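Local coordinates for protein putative fimbrium tip subunit Fim1C (Bacteroides ovatus, PDB 4EPS) that is probably a component of the tip of fimbriae, the cell-surface filaments that mediate adhesion and biofilm formation, at residues N87-Y92 / D107-P112; G54-E59 / G100-I105; Q352-W357 / E394-Y399; V368-Y373 / S472-N477. All coordinates share one frame; numbering follows the deposited sequence. Where two conformers were deposited one is given.

Interaction 1 of 4, residues N87-Y92 / D107-P112; sequences NFYAYY and DDFFAP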
loop_
_atom_site.group_PDB
_atom_site.type_symbol
_atom_site.label_atom_id
_atom_site.label_comp_id
_atom_site.label_asym_id
_atom_site.label_seq_id
_atom_site.Cartn_x
_atom_site.Cartn_y
_atom_site.Cartn_z
ATOM N N ASN A 87 -45.882 44.135 -15.964
ATOM C CA ASN A 87 -45.337 42.851 -15.517
ATOM C C ASN A 87 -44.492 42.242 -16.638
ATOM O O ASN A 87 -45.008 42.067 -17.742
ATOM C CB ASN A 87 -46.466 41.904 -15.109
ATOM C CG ASN A 87 -47.094 42.252 -13.774
ATOM O OD1 ASN A 87 -46.492 42.898 -12.916
ATOM N ND2 ASN A 87 -48.322 41.826 -13.564
ATOM N N PHE A 88 -43.201 41.924 -16.380
ATOM C CA PHE A 88 -42.357 41.314 -17.408
ATOM C C PHE A 88 -42.179 39.841 -17.108
ATOM O O PHE A 88 -42.115 39.452 -15.934
ATOM C CB PHE A 88 -40.970 42.005 -17.542
ATOM C CG PHE A 88 -41.065 43.443 -18.019
ATOM C CD1 PHE A 88 -41.270 44.480 -17.114
ATOM C CD2 PHE A 88 -40.974 43.752 -19.371
ATOM C CE1 PHE A 88 -41.365 45.804 -17.554
ATOM C CE2 PHE A 88 -41.027 45.076 -19.804
ATOM C CZ PHE A 88 -41.237 46.092 -18.894
ATOM N N TYR A 89 -42.097 39.026 -18.168
ATOM C CA TYR A 89 -41.937 37.565 -18.046
ATOM C C TYR A 89 -40.904 37.081 -19.012
ATOM O O TYR A 89 -40.863 37.572 -20.148
ATOM C CB TYR A 89 -43.263 36.837 -18.367
ATOM C CG TYR A 89 -44.413 37.178 -17.464
ATOM C CD1 TYR A 89 -45.244 38.262 -17.740
ATOM C CD2 TYR A 89 -44.698 36.402 -16.345
ATOM C CE1 TYR A 89 -46.316 38.582 -16.910
ATOM C CE2 TYR A 89 -45.775 36.707 -15.511
ATOM C CZ TYR A 89 -46.586 37.789 -15.809
ATOM O OH TYR A 89 -47.655 38.078 -15.011
ATOM N N ALA A 90 -40.105 36.093 -18.616
ATOM C CA ALA A 90 -39.142 35.527 -19.565
ATOM C C ALA A 90 -39.154 34.007 -19.488
ATOM O O ALA A 90 -39.471 33.438 -18.441
ATOM C CB ALA A 90 -37.738 36.055 -19.312
ATOM N N TYR A 91 -38.798 33.357 -20.595
ATOM C CA TYR A 91 -38.693 31.893 -20.616
ATOM C C TYR A 91 -37.547 31.480 -21.503
ATOM O O TYR A 91 -37.142 32.203 -22.423
ATOM C CB TYR A 91 -40.015 31.210 -21.077
ATOM C CG TYR A 91 -40.230 31.329 -22.573
ATOM C CD1 TYR A 91 -40.629 32.535 -23.145
ATOM C CD2 TYR A 91 -39.921 30.273 -23.429
ATOM C CE1 TYR A 91 -40.775 32.670 -24.525
ATOM C CE2 TYR A 91 -40.011 30.414 -24.814
ATOM C CZ TYR A 91 -40.456 31.610 -25.356
ATOM O OH TYR A 91 -40.535 31.774 -26.716
ATOM N N TYR A 92 -37.078 30.271 -21.251
ATOM C CA TYR A 92 -36.031 29.601 -21.999
ATOM C C TYR A 92 -36.485 28.156 -22.279
ATOM O O TYR A 92 -36.981 27.531 -21.344
ATOM C CB TYR A 92 -34.735 29.586 -21.154
ATOM C CG TYR A 92 -33.650 28.742 -21.790
ATOM C CD1 TYR A 92 -33.575 27.369 -21.549
ATOM C CD2 TYR A 92 -32.751 29.298 -22.702
ATOM C CE1 TYR A 92 -32.643 26.571 -22.210
ATOM C CE2 TYR A 92 -31.791 28.514 -23.338
ATOM C CZ TYR A 92 -31.745 27.153 -23.090
ATOM O OH TYR A 92 -30.804 26.387 -23.718
ATOM N N ASP A 107 -52.943 32.350 -12.434
ATOM C CA ASP A 107 -51.839 32.905 -11.648
ATOM C C ASP A 107 -50.460 32.413 -12.161
ATOM O O ASP A 107 -49.418 32.828 -11.631
ATOM C CB ASP A 107 -52.028 32.584 -10.150
ATOM C CG ASP A 107 -53.355 33.063 -9.577
ATOM O OD1 ASP A 107 -53.595 34.295 -9.573
ATOM O OD2 ASP A 107 -54.156 32.206 -9.139
ATOM N N ASP A 108 -50.447 31.571 -13.217
ATOM C CA ASP A 108 -49.207 31.070 -13.825
ATOM C C ASP A 108 -49.210 31.415 -15.317
ATOM O O ASP A 108 -49.835 30.716 -16.118
ATOM C CB ASP A 108 -49.051 29.552 -13.576
ATOM C CG ASP A 108 -47.840 28.884 -14.228
ATOM O OD1 ASP A 108 -46.946 29.615 -14.731
ATOM O OD2 ASP A 108 -47.804 27.644 -14.268
ATOM N N PHE A 109 -48.491 32.497 -15.693
ATOM C CA PHE A 109 -48.458 32.976 -17.082
ATOM C C PHE A 109 -48.000 31.913 -18.096
ATOM O O PHE A 109 -48.456 31.946 -19.234
ATOM C CB PHE A 109 -47.555 34.208 -17.196
ATOM C CG PHE A 109 -47.513 34.894 -18.546
ATOM C CD1 PHE A 109 -48.558 35.717 -18.961
ATOM C CD2 PHE A 109 -46.398 34.778 -19.369
ATOM C CE1 PHE A 109 -48.507 36.376 -20.193
ATOM C CE2 PHE A 109 -46.329 35.466 -20.587
ATOM C CZ PHE A 109 -47.384 36.267 -20.992
ATOM N N PHE A 110 -47.068 31.014 -17.716
ATOM C CA PHE A 110 -46.583 30.016 -18.672
ATOM C C PHE A 110 -47.184 28.598 -18.444
ATOM O O PHE A 110 -46.640 27.614 -18.960
ATOM C CB PHE A 110 -45.049 29.952 -18.632
ATOM C CG PHE A 110 -44.352 31.201 -19.133
ATOM C CD1 PHE A 110 -44.329 31.510 -20.493
ATOM C CD2 PHE A 110 -43.656 32.026 -18.256
ATOM C CE1 PHE A 110 -43.637 32.638 -20.965
ATOM C CE2 PHE A 110 -42.970 33.156 -18.722
ATOM C CZ PHE A 110 -42.953 33.446 -20.074
ATOM N N ALA A 111 -48.306 28.499 -17.704
ATOM C CA ALA A 111 -48.973 27.209 -17.453
ATOM C C ALA A 111 -49.224 26.407 -18.770
ATOM O O ALA A 111 -48.849 25.226 -18.785
ATOM C CB ALA A 111 -50.284 27.410 -16.694
ATOM N N PRO A 112 -49.755 26.990 -19.890
ATOM C CA PRO A 112 -49.969 26.171 -21.110
ATOM C C PRO A 112 -48.672 25.725 -21.791
ATOM O O PRO A 112 -48.626 24.644 -22.366
ATOM C CB PRO A 112 -50.767 27.102 -22.033
ATOM C CG PRO A 112 -51.350 28.162 -21.108
ATOM C CD PRO A 112 -50.278 28.362 -20.089
#
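F110, Y89 and F109 bury the most surface in this contact, and their rings carry it. The rings of Y89 and F109 lie face to face, with centroids 4.2 Å apart and planes at 16°. F109 CB also sits over that face of Y89, 3.5 Å from Y89 CE2. The F109 ring reaches the strand because its CG stands anti to the backbone N (chi1 -175°). F110 lies between its neighbour F109 and Y91. F109 CD2 is over one face of the F110 ring, and Y91 CB is over the opposite face. F110 CE2 touches Y89 CB at 3.7 Å. Without the Y89 ring, as with an alanine here, F109 would probably lose its stacking partner and a gap would open beside it. Strand 87-92 runs between strands 45-52 and 135-145. The loop before helix 111-115 lays its two phenylalanines on one face of this strand. There F49 of strand 45-52 meets F109 edge-to-face, and T136 of strand 135-145 touches F110.

Interaction 2 of 4, residues G54-E59 / G100-I105; sequences GAILDE and GKTDLI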
loop_
_atom_site.group_PDB
_atom_site.type_symbol
_atom_site.label_atom_id
_atom_site.label_comp_id
_atom_site.label_asym_id
_atom_site.label_seq_id
_atom_site.Cartn_x
_atom_site.Cartn_y
_atom_site.Cartn_z
ATOM N N GLY A 54 -53.611 43.643 -18.182
ATOM C CA GLY A 54 -54.172 42.359 -18.596
ATOM C C GLY A 54 -54.012 41.965 -20.050
ATOM O O GLY A 54 -54.685 41.041 -20.503
ATOM N N ALA A 55 -53.118 42.637 -20.790
ATOM C CA ALA A 55 -52.845 42.318 -22.196
ATOM C C ALA A 55 -51.348 42.391 -22.495
ATOM O O ALA A 55 -50.660 43.278 -21.984
ATOM C CB ALA A 55 -53.598 43.273 -23.115
ATOM N N ILE A 56 -50.865 41.501 -23.374
ATOM C CA ILE A 56 -49.478 41.514 -23.823
ATOM C C ILE A 56 -49.278 42.723 -24.744
ATOM O O ILE A 56 -50.098 42.954 -25.638
ATOM C CB ILE A 56 -49.060 40.186 -24.526
ATOM C CG1 ILE A 56 -49.318 38.952 -23.629
ATOM C CG2 ILE A 56 -47.598 40.248 -24.967
ATOM C CD1 ILE A 56 -49.369 37.588 -24.376
ATOM N N LEU A 57 -48.196 43.492 -24.520
ATOM C CA LEU A 57 -47.822 44.632 -25.352
ATOM C C LEU A 57 -47.351 44.120 -26.698
ATOM O O LEU A 57 -46.521 43.205 -26.751
ATOM C CB LEU A 57 -46.717 45.487 -24.687
ATOM C CG LEU A 57 -47.090 46.337 -23.468
ATOM C CD1 LEU A 57 -45.875 47.090 -22.968
ATOM C CD2 LEU A 57 -48.195 47.361 -23.804
ATOM N N ASP A 58 -47.907 44.679 -27.792
ATOM C CA ASP A 58 -47.553 44.287 -29.162
ATOM C C ASP A 58 -46.070 44.442 -29.437
ATOM O O ASP A 58 -45.514 43.675 -30.226
ATOM C CB ASP A 58 -48.332 45.131 -30.190
ATOM C CG ASP A 58 -49.838 44.945 -30.177
ATOM O OD1 ASP A 58 -50.294 43.784 -30.069
ATOM O OD2 ASP A 58 -50.562 45.953 -30.367
ATOM N N GLU A 59 -45.434 45.449 -28.818
ATOM C CA GLU A 59 -44.013 45.716 -29.017
ATOM C C GLU A 59 -43.116 44.701 -28.265
ATOM O O GLU A 59 -41.960 44.579 -28.642
ATOM C CB GLU A 59 -43.651 47.164 -28.611
ATOM C CG GLU A 59 -43.812 47.475 -27.127
ATOM C CD GLU A 59 -43.306 48.830 -26.669
ATOM O OE1 GLU A 59 -42.069 49.039 -26.657
ATOM O OE2 GLU A 59 -44.149 49.662 -26.260
ATOM N N GLY A 100 -51.191 30.683 -27.916
ATOM C CA GLY A 100 -51.892 29.835 -26.962
ATOM C C GLY A 100 -51.005 29.219 -25.900
ATOM O O GLY A 100 -51.473 28.370 -25.137
ATOM N N LYS A 101 -49.727 29.661 -25.802
ATOM C CA LYS A 101 -48.827 29.081 -24.809
ATOM C C LYS A 101 -48.714 29.936 -23.525
ATOM O O LYS A 101 -47.971 29.565 -22.606
ATOM C CB LYS A 101 -47.435 28.816 -25.421
ATOM C CG LYS A 101 -47.438 27.860 -26.615
ATOM C CD LYS A 101 -48.002 26.502 -26.257
ATOM C CE LYS A 101 -47.682 25.426 -27.264
ATOM N NZ LYS A 101 -48.135 24.096 -26.767
ATOM N N THR A 102 -49.468 31.051 -23.443
ATOM C CA THR A 102 -49.458 31.928 -22.267
ATOM C C THR A 102 -50.872 32.052 -21.681
ATOM O O THR A 102 -51.849 31.836 -22.394
ATOM C CB THR A 102 -48.850 33.300 -22.597
ATOM O OG1 THR A 102 -49.629 33.911 -23.613
ATOM C CG2 THR A 102 -47.381 33.206 -23.053
ATOM N N ASP A 103 -50.968 32.379 -20.381
ATOM C CA ASP A 103 -52.240 32.519 -19.668
ATOM C C ASP A 103 -52.290 33.828 -18.883
ATOM O O ASP A 103 -51.583 33.991 -17.880
ATOM C CB ASP A 103 -52.451 31.319 -18.727
ATOM C CG ASP A 103 -53.779 31.273 -17.971
ATOM O OD1 ASP A 103 -54.688 32.056 -18.312
ATOM O OD2 ASP A 103 -53.923 30.408 -17.078
ATOM N N LEU A 104 -53.168 34.742 -19.317
ATOM C CA LEU A 104 -53.349 36.044 -18.668
ATOM C C LEU A 104 -54.363 35.990 -17.511
ATOM O O LEU A 104 -54.320 36.855 -16.637
ATOM C CB LEU A 104 -53.806 37.095 -19.699
ATOM C CG LEU A 104 -52.818 37.427 -20.818
ATOM C CD1 LEU A 104 -53.542 38.059 -22.007
ATOM C CD2 LEU A 104 -51.713 38.340 -20.321
ATOM N N ILE A 105 -55.260 34.985 -17.501
ATOM C CA ILE A 105 -56.321 34.858 -16.492
ATOM C C ILE A 105 -55.771 34.198 -15.219
ATOM O O ILE A 105 -55.892 34.791 -14.143
ATOM C CB ILE A 105 -57.582 34.138 -17.069
ATOM C CG1 ILE A 105 -58.293 35.034 -18.114
ATOM C CG2 ILE A 105 -58.581 33.724 -15.967
ATOM C CD1 ILE A 105 -58.037 34.658 -19.578
#
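L104 brings a methyl group to a backbone oxygen here: its CD1 lies 3.5 Å from G54 O, the closest approach between the two segments. The contact is a surface packing of a loop against the turn of a beta hairpin. The hairpin is formed by the antiparallel strands 45-52 and 55-67 of the fimbrillin-like region. G54 has a positive phi of 78°, a backbone shape that favours glycine. The loop 100-105 follows strand 87-92 and precedes helix 111-115. It has no regular helix or strand of its own.

L104 covers the end of the hairpin. Both of its methyls are near G54 O, and CD2 also meets the side chain of I56, 4.1 Å from I56 CG1. The two side chains approach at a slant. I56 has CG1 anti to its carbonyl carbon (chi1 -55°), and from there CD1 extends to T102.

F109 touches all three side chains, so I56, T102 and L104 share one aromatic neighbour. V51 of strand 45-52 also touches L104. The loop is shaped by an Asx turn, in which I105 N donates to D103 OD1 at 3.1 Å from above the carboxylate plane. D103 OD1 accepts from G106 N as well. Away from G54, I56 CD1 rests 3.8 Å from T102 OG1.

Interaction 3 of 4, residues Q352-W357 / E394-Y399; sequences QSIHDW and EVLDLY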
loop_
_atom_site.group_PDB
_atom_site.type_symbol
_atom_site.label_atom_id
_atom_site.label_comp_id
_atom_site.label_asym_id
_atom_site.label_seq_id
_atom_site.Cartn_x
_atom_site.Cartn_y
_atom_site.Cartn_z
ATOM N N GLN A 352 6.693 4.349 -52.114
ATOM C CA GLN A 352 7.273 5.331 -51.219
ATOM C C GLN A 352 6.965 4.889 -49.773
ATOM O O GLN A 352 5.798 4.669 -49.431
ATOM C CB GLN A 352 6.707 6.715 -51.550
ATOM C CG GLN A 352 7.015 7.792 -50.527
ATOM C CD GLN A 352 6.151 9.010 -50.722
ATOM O OE1 GLN A 352 4.913 8.959 -50.631
ATOM N NE2 GLN A 352 6.794 10.149 -50.900
ATOM N N SER A 353 8.012 4.744 -48.931
ATOM C CA SER A 353 7.821 4.337 -47.528
ATOM C C SER A 353 6.995 5.365 -46.776
ATOM O O SER A 353 6.890 6.511 -47.216
ATOM C CB SER A 353 9.169 4.156 -46.832
ATOM O OG SER A 353 9.854 5.395 -46.713
ATOM N N ILE A 354 6.433 4.976 -45.627
ATOM C CA ILE A 354 5.683 5.910 -44.783
ATOM C C ILE A 354 6.651 7.008 -44.307
ATOM O O ILE A 354 6.278 8.173 -44.244
ATOM C CB ILE A 354 5.009 5.151 -43.609
ATOM C CG1 ILE A 354 3.933 4.187 -44.163
ATOM C CG2 ILE A 354 4.389 6.138 -42.596
ATOM C CD1 ILE A 354 3.852 2.950 -43.436
ATOM N N HIS A 355 7.896 6.626 -43.984
ATOM C CA HIS A 355 8.927 7.586 -43.601
ATOM C C HIS A 355 9.138 8.646 -44.708
ATOM O O HIS A 355 9.108 9.854 -44.432
ATOM C CB HIS A 355 10.261 6.873 -43.318
ATOM C CG HIS A 355 11.375 7.842 -43.129
ATOM N ND1 HIS A 355 11.421 8.671 -42.026
ATOM C CD2 HIS A 355 12.413 8.135 -43.951
ATOM C CE1 HIS A 355 12.512 9.401 -42.177
ATOM N NE2 HIS A 355 13.125 9.130 -43.335
ATOM N N ASP A 356 9.368 8.186 -45.943
ATOM C CA ASP A 356 9.616 9.093 -47.069
ATOM C C ASP A 356 8.416 10.013 -47.297
ATOM O O ASP A 356 8.622 11.217 -47.492
ATOM C CB ASP A 356 9.995 8.329 -48.344
ATOM C CG ASP A 356 11.424 7.802 -48.373
ATOM O OD1 ASP A 356 12.225 8.174 -47.476
ATOM O OD2 ASP A 356 11.736 6.995 -49.269
ATOM N N TRP A 357 7.174 9.483 -47.178
ATOM C CA TRP A 357 5.977 10.325 -47.293
ATOM C C TRP A 357 5.958 11.365 -46.183
ATOM O O TRP A 357 5.723 12.547 -46.441
ATOM C CB TRP A 357 4.664 9.502 -47.240
ATOM C CG TRP A 357 3.455 10.355 -46.947
ATOM C CD1 TRP A 357 2.842 11.231 -47.800
ATOM C CD2 TRP A 357 2.790 10.499 -45.680
ATOM N NE1 TRP A 357 1.805 11.875 -47.155
ATOM C CE2 TRP A 357 1.751 11.443 -45.855
ATOM C CE3 TRP A 357 2.961 9.908 -44.413
ATOM C CZ2 TRP A 357 0.895 11.818 -44.808
ATOM C CZ3 TRP A 357 2.130 10.303 -43.371
ATOM C CH2 TRP A 357 1.114 11.250 -43.572
ATOM N N GLU A 394 -0.576 7.089 -34.595
ATOM C CA GLU A 394 -1.073 8.398 -35.023
ATOM C C GLU A 394 -0.476 8.794 -36.379
ATOM O O GLU A 394 -1.197 9.371 -37.189
ATOM C CB GLU A 394 -0.821 9.485 -33.970
ATOM C CG GLU A 394 -1.853 9.413 -32.845
ATOM C CD GLU A 394 -2.152 10.724 -32.143
ATOM O OE1 GLU A 394 -1.449 11.725 -32.409
ATOM O OE2 GLU A 394 -3.054 10.737 -31.275
ATOM N N VAL A 395 0.804 8.452 -36.650
ATOM C CA VAL A 395 1.419 8.766 -37.953
ATOM C C VAL A 395 0.751 7.909 -39.037
ATOM O O VAL A 395 0.447 8.423 -40.117
ATOM C CB VAL A 395 2.961 8.621 -37.965
ATOM C CG1 VAL A 395 3.523 8.892 -39.369
ATOM C CG2 VAL A 395 3.595 9.562 -36.943
ATOM N N LEU A 396 0.470 6.632 -38.735
ATOM C CA LEU A 396 -0.198 5.764 -39.698
ATOM C C LEU A 396 -1.642 6.237 -39.989
ATOM O O LEU A 396 -2.119 6.062 -41.114
ATOM C CB LEU A 396 -0.203 4.318 -39.235
ATOM C CG LEU A 396 0.037 3.288 -40.351
ATOM C CD1 LEU A 396 1.485 3.280 -40.793
ATOM C CD2 LEU A 396 -0.272 1.898 -39.870
ATOM N N ASP A 397 -2.313 6.844 -38.991
ATOM C CA ASP A 397 -3.668 7.404 -39.156
ATOM C C ASP A 397 -3.605 8.603 -40.097
ATOM O O ASP A 397 -4.449 8.714 -40.996
ATOM C CB ASP A 397 -4.278 7.797 -37.802
ATOM C CG ASP A 397 -4.779 6.630 -36.977
ATOM O OD1 ASP A 397 -4.825 5.494 -37.511
ATOM O OD2 ASP A 397 -5.139 6.849 -35.798
ATOM N N LEU A 398 -2.561 9.451 -39.947
ATOM C CA LEU A 398 -2.330 10.600 -40.829
ATOM C C LEU A 398 -2.077 10.121 -42.261
ATOM O O LEU A 398 -2.603 10.720 -43.205
ATOM C CB LEU A 398 -1.165 11.469 -40.330
ATOM C CG LEU A 398 -1.389 12.251 -39.039
ATOM C CD1 LEU A 398 -0.104 12.923 -38.604
ATOM C CD2 LEU A 398 -2.467 13.304 -39.207
ATOM N N TYR A 399 -1.330 9.001 -42.422
ATOM C CA TYR A 399 -1.083 8.394 -43.731
ATOM C C TYR A 399 -2.408 7.900 -44.317
ATOM O O TYR A 399 -2.669 8.122 -45.501
ATOM C CB TYR A 399 -0.076 7.233 -43.624
ATOM C CG TYR A 399 0.252 6.587 -44.951
ATOM C CD1 TYR A 399 -0.514 5.531 -45.445
ATOM C CD2 TYR A 399 1.365 6.987 -45.685
ATOM C CE1 TYR A 399 -0.204 4.922 -46.661
ATOM C CE2 TYR A 399 1.697 6.370 -46.889
ATOM C CZ TYR A 399 0.904 5.341 -47.375
ATOM O OH TYR A 399 1.215 4.746 -48.569
HETATM O O HOH W 1 3.330 5.842 -49.828
#
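Y399 OH is 2.7 Å from a water, and the same water donates to Q352 O at 2.8 Å. The water joins the tyrosine to the backbone just before helix 354-359. It lies near the plane of the Y399 ring, at its edge. W357 and Y399 form a T-shaped pair. The edge of Y399 points at the face of W357, with planes at 90° and centroids 5.3 Å apart. Y399 CD2 makes the approach, 3.6 Å from W357 CE3. Y399 CA lies over the same indole, in a CH-pi contact with its six-membered ring. I354 CG1 covers a face of the Y399 ring, and I354 CD1 meets L396 CD1 at 3.6 Å. F403, one turn further along helix 389-403, packs on both aromatic rings. At the start of the shorter helix, S353 OG accepts from D356 N at 2.9 Å. This is buried helix-to-helix packing, with an aromatic T-shaped pair between a serine N-capped helix and helix 389-403.

Interaction 4 of 4, residues V368-Y373 / S472-N477; sequences VSVTGY and STERNN. With SO4 (sulfate ion), chain G.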
loop_
_atom_site.group_PDB
_atom_site.type_symbol
_atom_site.label_atom_id
_atom_site.label_comp_id
_atom_site.label_asym_id
_atom_site.label_seq_id
_atom_site.Cartn_x
_atom_site.Cartn_y
_atom_site.Cartn_z
ATOM N N VAL A 368 7.079 11.969 -34.474
ATOM C CA VAL A 368 8.339 11.283 -34.726
ATOM C C VAL A 368 8.075 10.347 -35.913
ATOM O O VAL A 368 7.011 9.736 -35.974
ATOM C CB VAL A 368 8.822 10.516 -33.446
ATOM C CG1 VAL A 368 10.120 9.756 -33.708
ATOM C CG2 VAL A 368 9.008 11.482 -32.267
ATOM N N SER A 369 9.031 10.207 -36.835
ATOM C CA SER A 369 8.864 9.280 -37.951
ATOM C C SER A 369 8.723 7.831 -37.447
ATOM O O SER A 369 9.278 7.478 -36.399
ATOM C CB SER A 369 10.035 9.377 -38.919
ATOM O OG SER A 369 9.900 8.353 -39.890
ATOM N N VAL A 370 7.963 7.006 -38.191
ATOM C CA VAL A 370 7.780 5.580 -37.873
ATOM C C VAL A 370 9.073 4.788 -38.201
ATOM O O VAL A 370 9.207 3.645 -37.777
ATOM C CB VAL A 370 6.553 4.957 -38.608
ATOM C CG1 VAL A 370 5.245 5.631 -38.186
ATOM C CG2 VAL A 370 6.735 5.002 -40.135
ATOM N N THR A 371 10.020 5.367 -38.968
ATOM C CA THR A 371 11.219 4.601 -39.319
ATOM C C THR A 371 12.082 4.236 -38.103
ATOM O O THR A 371 12.224 5.017 -37.166
ATOM C CB THR A 371 12.068 5.348 -40.376
ATOM O OG1 THR A 371 12.948 4.416 -41.002
ATOM C CG2 THR A 371 12.845 6.559 -39.815
ATOM N N GLY A 372 12.648 3.046 -38.133
ATOM C CA GLY A 372 13.648 2.678 -37.148
ATOM C C GLY A 372 15.027 2.925 -37.739
ATOM O O GLY A 372 16.021 3.003 -37.017
ATOM N N TYR A 373 15.093 3.071 -39.075
ATOM C CA TYR A 373 16.369 3.049 -39.788
ATOM C C TYR A 373 16.893 4.386 -40.324
ATOM O O TYR A 373 18.117 4.570 -40.340
ATOM C CB TYR A 373 16.257 2.045 -40.957
ATOM C CG TYR A 373 17.591 1.564 -41.502
ATOM C CD1 TYR A 373 18.225 0.442 -40.970
ATOM C CD2 TYR A 373 18.213 2.226 -42.554
ATOM C CE1 TYR A 373 19.443 -0.011 -41.481
ATOM C CE2 TYR A 373 19.440 1.793 -43.059
ATOM C CZ TYR A 373 20.052 0.678 -42.516
ATOM O OH TYR A 373 21.258 0.263 -43.036
ATOM N N SER A 472 5.352 -1.753 -35.257
ATOM C CA SER A 472 4.892 -0.619 -36.058
ATOM C C SER A 472 6.102 0.224 -36.524
ATOM O O SER A 472 5.912 1.299 -37.099
ATOM C CB SER A 472 3.923 0.243 -35.255
ATOM O OG SER A 472 4.518 0.627 -34.021
ATOM N N THR A 473 7.343 -0.266 -36.276
ATOM C CA THR A 473 8.584 0.425 -36.657
ATOM C C THR A 473 8.961 0.014 -38.094
ATOM O O THR A 473 9.152 -1.170 -38.378
ATOM C CB THR A 473 9.686 0.102 -35.623
ATOM O OG1 THR A 473 9.166 0.404 -34.314
ATOM C CG2 THR A 473 10.986 0.899 -35.886
ATOM N N GLU A 474 9.065 1.001 -38.992
ATOM C CA GLU A 474 9.328 0.731 -40.395
ATOM C C GLU A 474 10.821 0.613 -40.690
ATOM O O GLU A 474 11.624 1.387 -40.152
ATOM C CB GLU A 474 8.711 1.855 -41.250
ATOM C CG GLU A 474 8.709 1.540 -42.739
ATOM C CD GLU A 474 8.162 2.651 -43.609
ATOM O OE1 GLU A 474 8.672 3.791 -43.497
ATOM O OE2 GLU A 474 7.276 2.368 -44.451
ATOM N N ARG A 475 11.190 -0.358 -41.561
ATOM C CA ARG A 475 12.575 -0.517 -42.018
ATOM C C ARG A 475 12.758 0.267 -43.314
ATOM O O ARG A 475 13.713 1.034 -43.432
ATOM C CB ARG A 475 12.964 -2.000 -42.207
ATOM C CG ARG A 475 14.292 -2.242 -42.991
ATOM C CD ARG A 475 15.510 -1.560 -42.356
ATOM N NE ARG A 475 16.734 -1.828 -43.121
ATOM C CZ ARG A 475 17.140 -1.117 -44.160
ATOM N NH1 ARG A 475 16.430 -0.076 -44.580
ATOM N NH2 ARG A 475 18.251 -1.457 -44.813
ATOM N N ASN A 476 11.869 0.049 -44.303
ATOM C CA ASN A 476 11.916 0.720 -45.621
ATOM C C ASN A 476 10.525 0.579 -46.260
ATOM O O ASN A 476 9.576 0.173 -45.569
ATOM C CB ASN A 476 13.069 0.154 -46.530
ATOM C CG ASN A 476 13.008 -1.317 -46.878
ATOM O OD1 ASN A 476 11.974 -1.979 -46.752
ATOM N ND2 ASN A 476 14.120 -1.873 -47.349
ATOM N N ASN A 477 10.393 0.882 -47.554
ATOM C CA ASN A 477 9.089 0.818 -48.236
ATOM C C ASN A 477 8.502 -0.608 -48.275
ATOM O O ASN A 477 7.286 -0.760 -48.313
ATOM C CB ASN A 477 9.215 1.389 -49.663
ATOM C CG ASN A 477 10.186 0.654 -50.561
ATOM O OD1 ASN A 477 11.260 0.226 -50.146
ATOM N ND2 ASN A 477 9.821 0.483 -51.818
HETATM S S SO4 G . 19.827 -4.107 -42.820
HETATM O O1 SO4 G . 20.027 -5.550 -43.000
HETATM O O2 SO4 G . 20.649 -3.647 -41.693
HETATM O O3 SO4 G . 20.159 -3.372 -44.025
HETATM O O4 SO4 G . 18.427 -3.822 -42.530
HETATM O O HOH W 2 11.559 3.646 -43.208
#
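Y373 and R475 lie side by side and point the same way. The guanidinium is flat on the tyrosine ring, with planes at 4°. R475 CZ sits over the ring centre, 3.5 Å from the centroid, in a cation-pi stack. The arginine chain is bent about CB-CG (chi2 57°), which brings the guanidinium back over the ring. The guanidinium edge faces a sulfate, probably from the crystallisation liquor. R475 NE donates to sulfate O4 at 2.7 Å, and R475 NH2 donates to sulfate O3 at 2.8 Å. T494 OG1 also binds this sulfate. Were Y373 a serine, the guanidinium would probably lose the ring against its face and be held mainly by bonds at its edge.

Further back, the side chains of V370 and E474 meet obliquely, V370 CG2 3.9 Å from E474 CB. T473 CG2 presses on G372 CA at 3.4 Å, where a side chain on the glycine would clash. E474 OE1 takes a bond from a water that also meets T371 OG1. E474 OE2 pairs with K498.

The backbones join through two bonds, E474 N to V370 O at 2.9 Å and G372 N to E474 O at 2.8 Å. They make a single beta bridge between T371 and E474, which joins the irregular loop 368-373 to the end of strand 469-474.

Overall arrangement
From the N terminus, the chain first forms interactions 1 and 2, both in the fimbrillin-like region. Their segments alternate in the order 54-59, 87-92, 100-105, 107-112, so the two contacts cross. Interaction 1 closes the short loop after strand 87-92. Interaction 2 closes a longer one and brings that loop to the hairpin of strands 45-52 and 55-67. A probable hydrogen bond from D103 N to F109 O joins them. Interactions 3 and 4 come later, on the opposite side of the chain's centre. They also cross. Interaction 3 joins two helices, and interaction 4 ties the loop between them to strand 469-474. H355 probably hydrogen-bonds to both S369 and E474, linking the second pair.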